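Local coordinates for putative acid phosphatase WZB (Escherichia coli, PDB 2WMY), which probably removes phosphate from phosphorylated tyrosines of proteins, as a bacterial member of the low molecular weight phosphotyrosine protein phosphatase family, at residues C20-G25 against I38-V43; L29-P34 against N62-K67; A55-E60 against M125-F130. The protein carries 1 engineered substitution. All coordinates share one frame; numbering follows the deposited sequence.

Interaction 1: residues C20-G25 against I38-V43; sequences CRSPIG and INSAGV. With SO4 (sulfate ion), chain I.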
loop_
_atom_site.group_PDB
_atom_site.type_symbol
_atom_site.label_atom_id
_atom_site.label_comp_id
_atom_site.label_asym_id
_atom_site.label_seq_id
_atom_site.Cartn_x
_atom_site.Cartn_y
_atom_site.Cartn_z
ATOM N N CYS A 20 -0.892 8.461 1.192
ATOM C CA CYS A 20 0.239 8.520 0.263
ATOM C C CYS A 20 0.594 7.170 -0.370
ATOM O O CYS A 20 0.283 6.933 -1.531
ATOM C CB CYS A 20 1.473 9.108 0.945
ATOM S SG CYS A 20 1.263 10.782 1.577
ATOM N N ARG A 21 1.230 6.286 0.402
ATOM C CA ARG A 21 1.781 5.036 -0.140
ATOM C C ARG A 21 0.760 3.979 -0.550
ATOM O O ARG A 21 0.780 3.520 -1.690
ATOM C CB ARG A 21 2.806 4.417 0.821
ATOM C CG ARG A 21 4.073 5.250 0.957
ATOM C CD ARG A 21 4.883 4.832 2.164
ATOM N NE ARG A 21 4.235 5.233 3.408
ATOM C CZ ARG A 21 4.740 4.994 4.609
ATOM N NH1 ARG A 21 5.898 4.365 4.709
ATOM N NH2 ARG A 21 4.103 5.399 5.706
ATOM N N SER A 22 -0.108 3.558 0.369
ATOM C CA SER A 22 -1.034 2.476 0.010
ATOM C C SER A 22 -1.991 2.831 -1.143
ATOM O O SER A 22 -2.246 1.996 -2.016
ATOM C CB SER A 22 -1.749 1.851 1.227
ATOM O OG SER A 22 -2.514 2.776 1.981
ATOM N N PRO A 23 -2.486 4.075 -1.191
ATOM C CA PRO A 23 -3.373 4.360 -2.327
ATOM C C PRO A 23 -2.635 4.181 -3.651
ATOM O O PRO A 23 -3.218 3.767 -4.648
ATOM C CB PRO A 23 -3.751 5.834 -2.136
ATOM C CG PRO A 23 -3.339 6.191 -0.755
ATOM C CD PRO A 23 -2.235 5.265 -0.361
ATOM N N ILE A 24 -1.352 4.510 -3.655
ATOM C CA ILE A 24 -0.542 4.357 -4.854
ATOM C C ILE A 24 -0.237 2.879 -5.123
ATOM O O ILE A 24 -0.364 2.405 -6.246
ATOM C CB ILE A 24 0.743 5.191 -4.750
ATOM C CG1 ILE A 24 0.396 6.677 -4.892
ATOM C CG2 ILE A 24 1.746 4.755 -5.803
ATOM C CD1 ILE A 24 1.582 7.616 -4.665
ATOM N N GLY A 25 0.134 2.150 -4.075
ATOM C CA GLY A 25 0.375 0.720 -4.186
ATOM C C GLY A 25 -0.869 -0.021 -4.639
ATOM O O GLY A 25 -0.795 -0.907 -5.486
ATOM N N ILE A 38 -8.514 -5.623 -4.670
ATOM C CA ILE A 38 -7.358 -4.938 -4.090
ATOM C C ILE A 38 -7.747 -3.622 -3.439
ATOM O O ILE A 38 -8.216 -2.704 -4.110
ATOM C CB ILE A 38 -6.255 -4.709 -5.134
ATOM C CG1 ILE A 38 -5.769 -6.058 -5.674
ATOM C CG2 ILE A 38 -5.091 -3.937 -4.526
ATOM C CD1 ILE A 38 -4.772 -5.954 -6.791
ATOM N N ASN A 39 -7.559 -3.544 -2.123
ATOM C CA ASN A 39 -7.866 -2.335 -1.365
ATOM C C ASN A 39 -6.742 -1.946 -0.411
ATOM O O ASN A 39 -5.696 -2.590 -0.382
ATOM C CB ASN A 39 -9.198 -2.493 -0.629
ATOM C CG ASN A 39 -10.389 -2.451 -1.579
ATOM O OD1 ASN A 39 -10.627 -1.441 -2.243
ATOM N ND2 ASN A 39 -11.134 -3.553 -1.657
ATOM N N SER A 40 -6.953 -0.887 0.363
ATOM C CA SER A 40 -5.879 -0.316 1.159
ATOM C C SER A 40 -6.394 0.336 2.431
ATOM O O SER A 40 -7.546 0.758 2.502
ATOM C CB SER A 40 -5.119 0.721 0.334
ATOM O OG SER A 40 -5.965 1.805 0.003
ATOM N N ALA A 41 -5.524 0.432 3.430
ATOM C CA ALA A 41 -5.884 1.039 4.713
ATOM C C ALA A 41 -4.626 1.444 5.474
ATOM O O ALA A 41 -3.508 1.152 5.049
ATOM C CB ALA A 41 -6.726 0.086 5.543
ATOM N N GLY A 42 -4.808 2.124 6.598
ATOM C CA GLY A 42 -3.679 2.670 7.321
ATOM C C GLY A 42 -3.756 2.470 8.814
ATOM O O GLY A 42 -4.818 2.625 9.424
ATOM N N VAL A 43 -2.624 2.123 9.415
ATOM C CA VAL A 43 -2.594 1.895 10.852
ATOM C C VAL A 43 -2.755 3.210 11.627
ATOM O O VAL A 43 -3.052 3.193 12.815
ATOM C CB VAL A 43 -1.326 1.151 11.298
ATOM C CG1 VAL A 43 -1.297 -0.255 10.698
ATOM C CG2 VAL A 43 -0.086 1.939 10.903
HETATM S S SO4 I . 1.192 7.633 4.206
HETATM O O1 SO4 I . -0.229 7.671 3.834
HETATM O O2 SO4 I . 1.635 8.992 4.534
HETATM O O3 SO4 I . 1.439 6.762 5.365
HETATM O O4 SO4 I . 1.945 7.093 3.069
#
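Ser-22 meets Ser-40 where the start of helix 21-25 lies over strand 38-42, the two axes 7.6 Å apart at closest and almost antiparallel, at 175°. The side chains here are small, and the backbones come close. Ser-22 CB and Ser-40 CB touch at 3.7 Å, both CB atoms directed into the interface. The Ser-22 hydroxyl sits between its backbone N and carbonyl carbon (chi1 59°), which carries OG over the strand to 3.6 Å from Ala-41 O. Asn-18 ND2 bonds to both serine hydroxyls, and Glu-26 OE1 also bonds to Ser-40 OG. These outside partners tie the two serines together and satisfy their buried hydroxyls. Ser-22 also touches Cys-15, the predicted nucleophile.

Next to this seam the helix start holds a sulfate ion, probably from the crystallisation liquor. Arg-21 grips it in the plane of its guanidinium, edge on. Arg-21 NE reaches sulfate O4 at 3.0 Å, and Arg-21 NH2 reaches sulfate O3 along a nearly straight bond of 175°. A bend at chi3 turns the guanidinium back toward the ion. Arg-21 N gives a second bond to sulfate O4 at 2.9 Å, and Cys-20 N binds sulfate O1 at 2.8 Å. Backbone NH groups of Thr-16, Gly-17 and Ile-19 complete the cradle. Glu-89 forms a salt bridge with Arg-21 NH1 and so helps to fix the guanidinium. The positive end of the helix dipole probably adds to the attraction for the anion. Helix 21-32 links strands 10-15 and 37-42 in a beta-alpha-beta crossover. Cys-15 to Arg-21, from the end of strand 10-15 to the start of the helix, form the phosphate-binding P-loop (CX5R) of the low molecular weight tyrosine phosphatases, with sulfate probably standing in for substrate phosphate.

Interaction 2: residues L29-P34 against N62-K67; sequences LRRLLP and NGLCLK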
loop_
_atom_site.group_PDB
_atom_site.type_symbol
_atom_site.label_atom_id
_atom_site.label_comp_id
_atom_site.label_asym_id
_atom_site.label_seq_id
_atom_site.Cartn_x
_atom_site.Cartn_y
_atom_site.Cartn_z
ATOM N N LEU A 29 -1.162 -2.056 -8.276
ATOM C CA LEU A 29 -1.464 -3.486 -8.299
ATOM C C LEU A 29 -2.740 -3.805 -9.075
ATOM O O LEU A 29 -2.800 -4.821 -9.766
ATOM C CB LEU A 29 -1.532 -4.068 -6.883
ATOM C CG LEU A 29 -0.196 -4.262 -6.158
ATOM C CD1 LEU A 29 -0.418 -4.659 -4.704
ATOM C CD2 LEU A 29 0.647 -5.292 -6.874
ATOM N N ARG A 30 -3.754 -2.943 -8.970
ATOM C CA ARG A 30 -5.011 -3.171 -9.693
ATOM C C ARG A 30 -4.750 -3.161 -11.190
ATOM O O ARG A 30 -5.277 -3.980 -11.934
ATOM C CB ARG A 30 -6.049 -2.099 -9.362
ATOM C CG ARG A 30 -6.676 -2.210 -7.993
ATOM C CD ARG A 30 -7.723 -1.124 -7.804
ATOM N NE ARG A 30 -8.343 -1.178 -6.485
ATOM C CZ ARG A 30 -9.256 -0.314 -6.057
ATOM N NH1 ARG A 30 -9.655 0.673 -6.846
ATOM N NH2 ARG A 30 -9.773 -0.438 -4.844
ATOM N N ARG A 31 -3.934 -2.202 -11.607
ATOM C CA ARG A 31 -3.463 -2.062 -12.976
ATOM C C ARG A 31 -2.886 -3.377 -13.507
ATOM O O ARG A 31 -3.129 -3.761 -14.652
ATOM C CB ARG A 31 -2.353 -1.020 -12.962
ATOM C CG ARG A 31 -2.269 -0.077 -14.128
ATOM C CD ARG A 31 -0.973 0.718 -13.983
ATOM N NE ARG A 31 -1.023 2.038 -14.595
ATOM C CZ ARG A 31 0.016 2.866 -14.650
ATOM N NH1 ARG A 31 1.182 2.497 -14.134
ATOM N NH2 ARG A 31 -0.107 4.056 -15.223
ATOM N N LEU A 32 -2.107 -4.055 -12.666
ATOM C CA LEU A 32 -1.365 -5.246 -13.070
ATOM C C LEU A 32 -2.164 -6.537 -12.893
ATOM O O LEU A 32 -1.982 -7.499 -13.639
ATOM C CB LEU A 32 -0.053 -5.342 -12.286
ATOM C CG LEU A 32 0.983 -4.257 -12.571
ATOM C CD1 LEU A 32 1.995 -4.181 -11.442
ATOM C CD2 LEU A 32 1.674 -4.515 -13.909
ATOM N N LEU A 33 -3.036 -6.556 -11.893
ATOM C CA LEU A 33 -3.825 -7.743 -11.589
ATOM C C LEU A 33 -5.302 -7.360 -11.493
ATOM O O LEU A 33 -5.870 -7.297 -10.401
ATOM C CB LEU A 33 -3.334 -8.376 -10.285
ATOM C CG LEU A 33 -1.810 -8.482 -10.133
ATOM C CD1 LEU A 33 -1.415 -8.626 -8.679
ATOM C CD2 LEU A 33 -1.244 -9.631 -10.964
ATOM N N PRO A 34 -5.929 -7.110 -12.653
ATOM C CA PRO A 34 -7.274 -6.532 -12.775
ATOM C C PRO A 34 -8.379 -7.402 -12.184
ATOM O O PRO A 34 -9.456 -6.889 -11.895
ATOM C CB PRO A 34 -7.475 -6.423 -14.295
ATOM C CG PRO A 34 -6.112 -6.569 -14.894
ATOM C CD PRO A 34 -5.361 -7.459 -13.965
ATOM N N ASN A 62 2.862 10.325 -13.576
ATOM C CA ASN A 62 3.193 9.006 -14.118
ATOM C C ASN A 62 2.001 8.264 -14.744
ATOM O O ASN A 62 2.069 7.061 -14.989
ATOM C CB ASN A 62 3.846 8.128 -13.044
ATOM C CG ASN A 62 5.282 8.539 -12.738
ATOM O OD1 ASN A 62 6.235 7.999 -13.306
ATOM N ND2 ASN A 62 5.441 9.498 -11.841
ATOM N N GLY A 63 0.910 8.981 -14.992
ATOM C CA GLY A 63 -0.235 8.407 -15.677
ATOM C C GLY A 63 -1.086 7.502 -14.808
ATOM O O GLY A 63 -1.865 6.693 -15.317
ATOM N N LEU A 64 -0.940 7.643 -13.492
ATOM C CA LEU A 64 -1.694 6.821 -12.551
ATOM C C LEU A 64 -2.800 7.628 -11.875
ATOM O O LEU A 64 -2.567 8.744 -11.414
ATOM C CB LEU A 64 -0.763 6.213 -11.495
ATOM C CG LEU A 64 -1.469 5.273 -10.514
ATOM C CD1 LEU A 64 -2.039 4.025 -11.235
ATOM C CD2 LEU A 64 -0.552 4.884 -9.358
ATOM N N CYS A 65 -3.997 7.051 -11.801
ATOM C CA CYS A 65 -5.155 7.751 -11.236
ATOM C C CYS A 65 -5.484 7.302 -9.811
ATOM O O CYS A 65 -5.706 6.114 -9.553
ATOM C CB CYS A 65 -6.384 7.584 -12.141
ATOM S SG CYS A 65 -7.928 8.344 -11.504
ATOM N N LEU A 66 -5.520 8.267 -8.896
ATOM C CA LEU A 66 -5.848 8.019 -7.493
ATOM C C LEU A 66 -7.271 8.450 -7.152
ATOM O O LEU A 66 -7.677 8.447 -5.990
ATOM C CB LEU A 66 -4.863 8.757 -6.588
ATOM C CG LEU A 66 -3.689 7.965 -6.007
ATOM C CD1 LEU A 66 -3.094 6.996 -7.015
ATOM C CD2 LEU A 66 -2.632 8.915 -5.450
ATOM N N LYS A 67 -8.041 8.812 -8.164
ATOM C CA LYS A 67 -9.332 9.431 -7.908
ATOM C C LYS A 67 -10.329 8.474 -7.267
ATOM O O LYS A 67 -10.347 7.282 -7.564
ATOM C CB LYS A 67 -9.890 10.074 -9.181
ATOM C CG LYS A 67 -9.127 11.325 -9.597
ATOM C CD LYS A 67 -9.595 11.862 -10.941
ATOM C CE LYS A 67 -9.013 13.236 -11.204
ATOM N NZ LYS A 67 -9.836 14.010 -12.173
HETATM O O HOH W 1 3.475 4.102 -13.928
#
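Arg-31 lays one face of its guanidinium over the methyl CD1 of Leu-64. The methyl lies 4.0 Å from the plane and is displaced toward the rim, with NE as its nearest atom. An extended chain from CG to NE carries the charged end of Arg-31 across from helix 29-32 to the 62-67 loop. Leu-64 sends its CG anti to the backbone N (chi1 -177°), and this brings CD1 nearer to the arginine. Leu-64 also packs on Tyr-134, Arg-27 and Leu-28.

The polar end of Arg-31 meets backbone oxygens. Arg-31 NH2 makes a weak hydrogen bond to Gly-63 O at 3.2 Å, bent to 121°. A water in the guanidinium plane accepts from Arg-31 NH1 at 2.8 Å and donates weakly to Asn-62 O. Gly-63 has positive phi and is the C-prime residue of a Schellman motif, with Leu-64 N bonded to Ala-59 O and Gly-63 N to Glu-60 O.

The carbonyls that Arg-31 approaches lie just past the C-terminal end of helix 53-61, where the helix dipole would probably favour a positive group. With one weak direct bond and a water bridge, this partly buried contact is probably a modest electrostatic one, backed by a single methyl.

Interaction 3: residues A55-E60 against M125-F130; sequences AIRVAE and MSDEAF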
loop_
_atom_site.group_PDB
_atom_site.type_symbol
_atom_site.label_atom_id
_atom_site.label_comp_id
_atom_site.label_asym_id
_atom_site.label_seq_id
_atom_site.Cartn_x
_atom_site.Cartn_y
_atom_site.Cartn_z
ATOM N N ALA A 55 0.827 13.131 -3.430
ATOM C CA ALA A 55 0.635 11.764 -3.911
ATOM C C ALA A 55 -0.087 11.774 -5.250
ATOM O O ALA A 55 0.272 11.034 -6.162
ATOM C CB ALA A 55 -0.139 10.944 -2.902
ATOM N N ILE A 56 -1.111 12.614 -5.354
ATOM C CA ILE A 56 -1.839 12.790 -6.610
ATOM C C ILE A 56 -0.959 13.403 -7.705
ATOM O O ILE A 56 -1.061 13.023 -8.868
ATOM C CB ILE A 56 -3.101 13.659 -6.421
ATOM C CG1 ILE A 56 -4.056 12.989 -5.438
ATOM C CG2 ILE A 56 -3.794 13.900 -7.758
ATOM C CD1 ILE A 56 -5.220 13.839 -5.035
ATOM N N ARG A 57 -0.100 14.350 -7.336
ATOM C CA ARG A 57 0.840 14.932 -8.294
ATOM C C ARG A 57 1.751 13.874 -8.914
ATOM O O ARG A 57 1.801 13.729 -10.139
ATOM C CB ARG A 57 1.705 16.017 -7.649
ATOM C CG ARG A 57 1.254 17.430 -7.950
ATOM C CD ARG A 57 2.414 18.421 -7.863
ATOM N NE ARG A 57 3.153 18.292 -6.612
ATOM C CZ ARG A 57 2.711 18.729 -5.438
ATOM N NH1 ARG A 57 1.529 19.328 -5.349
ATOM N NH2 ARG A 57 3.450 18.565 -4.350
ATOM N N VAL A 58 2.471 13.136 -8.075
ATOM C CA VAL A 58 3.418 12.157 -8.592
ATOM C C VAL A 58 2.702 11.065 -9.365
ATOM O O VAL A 58 3.229 10.547 -10.346
ATOM C CB VAL A 58 4.336 11.550 -7.506
ATOM C CG1 VAL A 58 3.589 10.522 -6.643
ATOM C CG2 VAL A 58 5.568 10.916 -8.166
ATOM N N ALA A 59 1.494 10.732 -8.930
ATOM C CA ALA A 59 0.727 9.688 -9.585
ATOM C C ALA A 59 0.334 10.112 -11.000
ATOM O O ALA A 59 0.668 9.434 -11.977
ATOM C CB ALA A 59 -0.500 9.346 -8.768
ATOM N N GLU A 60 -0.370 11.233 -11.117
ATOM C CA GLU A 60 -0.819 11.685 -12.435
ATOM C C GLU A 60 0.358 11.933 -13.378
ATOM O O GLU A 60 0.312 11.575 -14.554
ATOM C CB GLU A 60 -1.714 12.921 -12.328
ATOM C CG GLU A 60 -3.145 12.580 -11.930
ATOM C CD GLU A 60 -4.006 13.803 -11.689
ATOM O OE1 GLU A 60 -3.613 14.909 -12.124
ATOM O OE2 GLU A 60 -5.080 13.652 -11.065
ATOM N N MET A 125 6.975 15.512 2.600
ATOM C CA MET A 125 8.274 15.725 1.975
ATOM C C MET A 125 8.134 16.392 0.604
ATOM O O MET A 125 7.022 16.668 0.143
ATOM C CB MET A 125 9.062 14.414 1.881
ATOM C CG MET A 125 9.398 13.811 3.243
ATOM S SD MET A 125 10.328 12.256 3.147
ATOM C CE MET A 125 11.954 12.857 2.680
ATOM N N SER A 126 9.266 16.665 -0.034
ATOM C CA SER A 126 9.272 17.369 -1.311
ATOM C C SER A 126 8.830 16.432 -2.422
ATOM O O SER A 126 8.642 15.234 -2.199
ATOM C CB SER A 126 10.667 17.913 -1.610
ATOM O OG SER A 126 11.618 16.863 -1.606
ATOM N N ASP A 127 8.670 16.987 -3.617
ATOM C CA ASP A 127 8.248 16.225 -4.784
ATOM C C ASP A 127 9.231 15.128 -5.174
ATOM O O ASP A 127 8.821 14.075 -5.656
ATOM C CB ASP A 127 8.043 17.156 -5.981
ATOM C CG ASP A 127 6.870 18.096 -5.793
ATOM O OD1 ASP A 127 6.064 17.862 -4.869
ATOM O OD2 ASP A 127 6.754 19.067 -6.572
ATOM N N GLU A 128 10.524 15.373 -4.989
ATOM C CA GLU A 128 11.509 14.392 -5.421
ATOM C C GLU A 128 11.500 13.164 -4.513
ATOM O O GLU A 128 11.824 12.073 -4.957
ATOM C CB GLU A 128 12.923 14.979 -5.566
ATOM C CG GLU A 128 13.648 15.275 -4.267
ATOM C CD GLU A 128 13.523 16.731 -3.855
ATOM O OE1 GLU A 128 12.682 17.449 -4.444
ATOM O OE2 GLU A 128 14.271 17.157 -2.949
ATOM N N ALA A 129 11.131 13.345 -3.249
ATOM C CA ALA A 129 10.941 12.210 -2.346
ATOM C C ALA A 129 9.744 11.387 -2.805
ATOM O O ALA A 129 9.744 10.157 -2.707
ATOM C CB ALA A 129 10.704 12.655 -0.895
ATOM N N PHE A 130 8.728 12.076 -3.316
ATOM C CA PHE A 130 7.558 11.410 -3.874
ATOM C C PHE A 130 7.875 10.692 -5.193
ATOM O O PHE A 130 7.386 9.599 -5.432
ATOM C CB PHE A 130 6.403 12.399 -4.041
ATOM C CG PHE A 130 5.590 12.579 -2.795
ATOM C CD1 PHE A 130 4.448 11.828 -2.582
ATOM C CD2 PHE A 130 5.982 13.484 -1.822
ATOM C CE1 PHE A 130 3.707 11.985 -1.424
ATOM C CE2 PHE A 130 5.251 13.644 -0.667
ATOM C CZ PHE A 130 4.114 12.895 -0.461
#
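Arg-57 and Asp-127 form the charged part of the contact, a salt bridge between two exposed side chains. Arg-57 NH2 donates to Asp-127 OD1 at 2.8 Å with an angle of 158°. The oxygen uses its syn lone pair and lies close to the guanidinium plane. Arg-57 NE adds a weak bond to the same Asp-127 OD1 at 3.4 Å. Both donors therefore converge on one oxygen rather than pairing with two, and the guanidinium and carboxylate planes are turned 51° apart. The arginine chain bends at chi3 (-51°), which swings its end toward the start of helix 127-130.

The apolar part is buried. Val-58 and Phe-130 meet through their CB atoms at 4.1 Å. Val-58 CG1 comes to the edge of the ring, while Val-58 CG2 rests 3.5 Å from Phe-130 O. Farther along the same side of the ring, Phe-130 CE1 reaches Ala-55: it is 4.2 Å from Ala-55 CB and 3.7 Å from Ala-55 N. Phe-130 thus lies along one turn of the 55-60 helix, from Ala-55 to Val-58.

Other residues close the surroundings. Phe-130 also touches Ser-54 and Pro-122, and Val-58 continues onto Asp-131 and Tyr-134. Ala-55 and Val-58 both touch Ile-24 of helix 21-32, so helix 53-61 packs against that helix as well as against the start of helix 127-147.

Following strand 10-15, helix 21-32 supplies the first segments of interactions 1 and 2. Interaction 1 closes the short loop back to strand 37-42, within the beta-alpha-beta unit. Interaction 2 starts later on the same helix, before that loop has closed, and reaches past helix 53-61, so the two cross. Interaction 3 begins on helix 53-61, inside the span of interaction 2, and closes far along the chain at helix 127-147. It crosses interaction 2 but follows interaction 1 in series. Ile-24 and Leu-66 pack together between the contacts, and Cys-20 touches Phe-130. Interaction 1 ties helix 21-32 to edge strand 37-42; interactions 2 and 3 join that helix to the 62-67 loop and helix 53-61 to helix 127-147.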